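Local structure of L-methionine gamma-lyase (Fusobacterium nucleatum subsp. nucleatum, 6LXU) at residues A[84-89]-A[233-238]. The protein is a pyridoxal-phosphate-dependent enzyme of the Cys/Met metabolism family that carries its cofactor covalently bound. Numbering follows the deposited sequence. Where two conformers were deposited one is given.
Sequences IAMSSG and DQIRFV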
ATOM      1  N   ILE A  84      13.921 -17.742  -3.213  1.00  6.41           N
ATOM      2  CA  ILE A  84      14.353 -16.394  -3.563  0.50  6.49           C
ATOM      3  C   ILE A  84      13.214 -15.728  -4.312  1.00  6.27           C
ATOM      4  O   ILE A  84      12.612 -16.343  -5.193  1.00  6.48           O
ATOM      5  CB  ILE A  84      15.582 -16.382  -4.485  0.50  6.77           C
ATOM      6  CG1 ILE A  84      16.609 -17.442  -4.100  0.50  6.96           C
ATOM      7  CG2 ILE A  84      16.226 -15.004  -4.476  0.50  6.99           C
ATOM      8  CD1 ILE A  84      17.653 -17.567  -5.164  0.50  7.01           C
ATOM      9  N   ALA A  85      12.936 -14.468  -3.973  1.00  5.67           N
ATOM     10  CA  ALA A  85      11.890 -13.695  -4.634  1.00  5.54           C
ATOM     11  C   ALA A  85      12.480 -12.600  -5.506  1.00  5.30           C
ATOM     12  O   ALA A  85      13.499 -11.992  -5.169  1.00  5.61           O
ATOM     13  CB  ALA A  85      10.958 -13.085  -3.618  1.00  5.70           C
ATOM     14  N   MET A  86      11.786 -12.342  -6.613  1.00  5.06           N
ATOM     15  CA  MET A  86      12.147 -11.307  -7.575  1.00  4.97           C
ATOM     16  C   MET A  86      10.889 -10.570  -8.002  1.00  4.83           C
ATOM     17  O   MET A  86       9.771 -11.016  -7.778  1.00  4.82           O
ATOM     18  CB  MET A  86      12.837 -11.902  -8.808  1.00  5.15           C
ATOM     19  CG  MET A  86      14.161 -12.593  -8.532  1.00  5.36           C
ATOM     20  SD  MET A  86      14.010 -14.248  -7.840  1.00  5.80           S
ATOM     21  CE  MET A  86      15.724 -14.744  -7.966  1.00  6.09           C
ATOM     22  N   SER A  87      11.095  -9.451  -8.690  1.00  4.73           N
ATOM     23  CA  SER A  87      10.000  -8.570  -9.096  1.00  4.92           C
ATOM     24  C   SER A  87       9.303  -8.961 -10.401  1.00  4.57           C
ATOM     25  O   SER A  87       8.438  -8.218 -10.865  1.00  4.60           O
ATOM     26  CB  SER A  87      10.468  -7.132  -9.135  1.00  5.42           C
ATOM     27  OG  SER A  87      11.496  -6.999 -10.083  1.00  6.82           O
ATOM     28  N   SER A  88       9.629 -10.126 -10.965  1.00  4.49           N
ATOM     29  CA  SER A  88       8.796 -10.753 -12.001  1.00  4.46           C
ATOM     30  C   SER A  88       9.263 -12.186 -12.174  1.00  4.43           C
ATOM     31  O   SER A  88      10.378 -12.542 -11.780  1.00  4.47           O
ATOM     32  CB  SER A  88       8.899 -10.035 -13.354  1.00  4.51           C
ATOM     33  OG  SER A  88      10.181 -10.215 -13.933  1.00  4.54           O
ATOM     34  N   GLY A  89       8.427 -12.997 -12.805  1.00  4.53           N
ATOM     35  CA  GLY A  89       8.844 -14.310 -13.287  1.00  4.70           C
ATOM     36  C   GLY A  89      10.076 -14.241 -14.172  1.00  4.67           C
ATOM     37  O   GLY A  89      11.013 -15.044 -14.013  1.00  4.90           O
ATOM     38  N   ASP A 233      21.971 -19.204  -2.659  1.00  8.37           N
ATOM     39  CA  ASP A 233      22.822 -18.101  -2.221  1.00  8.89           C
ATOM     40  C   ASP A 233      23.545 -17.462  -3.401  1.00  8.56           C
ATOM     41  O   ASP A 233      23.722 -16.234  -3.429  1.00  8.64           O
ATOM     42  CB  ASP A 233      23.839 -18.573  -1.179  1.00 10.05           C
ATOM     43  CG  ASP A 233      23.204 -18.971   0.148  1.00 10.84           C
ATOM     44  OD1 ASP A 233      22.017 -18.669   0.373  1.00 11.59           O
ATOM     45  OD2 ASP A 233      23.916 -19.584   0.986  1.00 13.02           O
ATOM     46  N   GLN A 234      23.956 -18.261  -4.375  1.00  8.66           N
ATOM     47  CA  GLN A 234      24.564 -17.708  -5.595  1.00  8.72           C
ATOM     48  C   GLN A 234      23.557 -16.919  -6.432  1.00  7.97           C
ATOM     49  O   GLN A 234      23.862 -15.829  -6.921  1.00  7.89           O
ATOM     50  CB  GLN A 234      25.187 -18.808  -6.451  1.00  9.80           C
ATOM     51  CG  GLN A 234      26.340 -19.544  -5.776  1.00 11.31           C
ATOM     52  CD  GLN A 234      27.470 -18.620  -5.398  1.00 13.44           C
ATOM     53  OE1 GLN A 234      27.908 -17.795  -6.206  1.00 15.39           O
ATOM     54  NE2 GLN A 234      27.939 -18.732  -4.154  1.00 15.78           N
ATOM     55  N   ILE A 235      22.355 -17.450  -6.600  1.00  7.43           N
ATOM     56  CA  ILE A 235      21.321 -16.733  -7.362  1.00  7.53           C
ATOM     57  C   ILE A 235      20.989 -15.395  -6.676  1.00  7.37           C
ATOM     58  O   ILE A 235      20.862 -14.359  -7.350  1.00  7.99           O
ATOM     59  CB  ILE A 235      20.085 -17.608  -7.584  1.00  7.55           C
ATOM     60  CG1 ILE A 235      20.445 -18.827  -8.441  1.00  7.94           C
ATOM     61  CG2 ILE A 235      18.968 -16.807  -8.258  1.00  7.67           C
ATOM     62  CD1 ILE A 235      19.385 -19.899  -8.445  1.00  8.22           C
ATOM     63  N   ARG A 236      20.903 -15.389  -5.351  1.00  7.18           N
ATOM     64  CA  ARG A 236      20.640 -14.168  -4.598  1.00  7.36           C
ATOM     65  C   ARG A 236      21.776 -13.159  -4.702  1.00  7.39           C
ATOM     66  O   ARG A 236      21.546 -11.980  -4.991  1.00  7.19           O
ATOM     67  CB  ARG A 236      20.400 -14.484  -3.119  1.00  7.90           C
ATOM     68  CG  ARG A 236      20.138 -13.267  -2.246  1.00  8.56           C
ATOM     69  CD  ARG A 236      20.100 -13.632  -0.771  1.00  9.10           C
ATOM     70  NE  ARG A 236      18.999 -14.534  -0.484  1.00  9.72           N
ATOM     71  CZ  ARG A 236      17.735 -14.181  -0.271  1.00 10.29           C
ATOM     72  NH1 ARG A 236      17.382 -12.887  -0.250  1.00 10.76           N
ATOM     73  NH2 ARG A 236      16.830 -15.118  -0.052  1.00 11.37           N
ATOM     74  N   PHE A 237      22.994 -13.600  -4.400  1.00  7.59           N
ATOM     75  CA  PHE A 237      24.115 -12.684  -4.253  1.00  8.35           C
ATOM     76  C   PHE A 237      24.879 -12.385  -5.534  1.00  7.88           C
ATOM     77  O   PHE A 237      25.760 -11.523  -5.512  1.00  8.19           O
ATOM     78  CB  PHE A 237      25.062 -13.181  -3.147  1.00  9.20           C
ATOM     79  CG  PHE A 237      24.438 -13.178  -1.765  1.00 10.65           C
ATOM     80  CD1 PHE A 237      23.826 -12.039  -1.241  1.00 12.07           C
ATOM     81  CD2 PHE A 237      24.457 -14.320  -0.980  1.00 11.73           C
ATOM     82  CE1 PHE A 237      23.269 -12.038   0.036  1.00 12.93           C
ATOM     83  CE2 PHE A 237      23.913 -14.316   0.297  1.00 12.51           C
ATOM     84  CZ  PHE A 237      23.315 -13.181   0.803  1.00 13.01           C
ATOM     85  N   VAL A 238      24.546 -13.062  -6.629  1.00  7.88           N
ATOM     86  CA  VAL A 238      25.124 -12.772  -7.939  1.00  8.33           C
ATOM     87  C   VAL A 238      24.025 -12.314  -8.893  1.00  8.04           C
ATOM     88  O   VAL A 238      23.980 -11.128  -9.288  1.00  8.02           O
ATOM     89  CB  VAL A 238      25.918 -13.971  -8.504  1.00  9.07           C
ATOM     90  CG1 VAL A 238      26.481 -13.635  -9.878  1.00  9.64           C
ATOM     91  CG2 VAL A 238      27.038 -14.375  -7.544  1.00  9.54           C
TER
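Ile84 drives its CD1 methyl into the flank of helix 229-244, meeting Ile235 where the side chain branches: Ile84 CD1 lies 3.4 Å from Ile235 CB, and Ile235 CG2 is equally near. Ile84 has two modelled conformers, so the apparent tightness of these carbon pairs is doubtful. The extended outer torsion of Ile84 (chi2 169°) carries CD1 outward from strand 82-86. The other branch, Ile84 CG2, lies over one face of the Arg236 guanidinium and comes within 4.4 Å of Arg236 CB. Met86, two residues along, starts off to one side, and its bend at chi2 (78°) brings the terminal methyl back toward the same isoleucine; Met86 CE stands 3.9 Å from Ile235 CG2, the two side chains crossing nearly at right angles. Val225 of the adjacent strand and helix 89-100 also pack on both Met86 and Ile235. Just beyond the strand, Gly89 N hydrogen-bonds phosphate oxygen OP1 of the cofactor-modified residue 212. Farther out, Arg236 NH1 hydrogen-bonds the Leu62 carbonyl. Strand and helix thus meet through apolar packing, with Glu71 bridging them at its margin by a salt bridge to Arg236 NH2 and a hydrogen bond from the Ala85 backbone N-H.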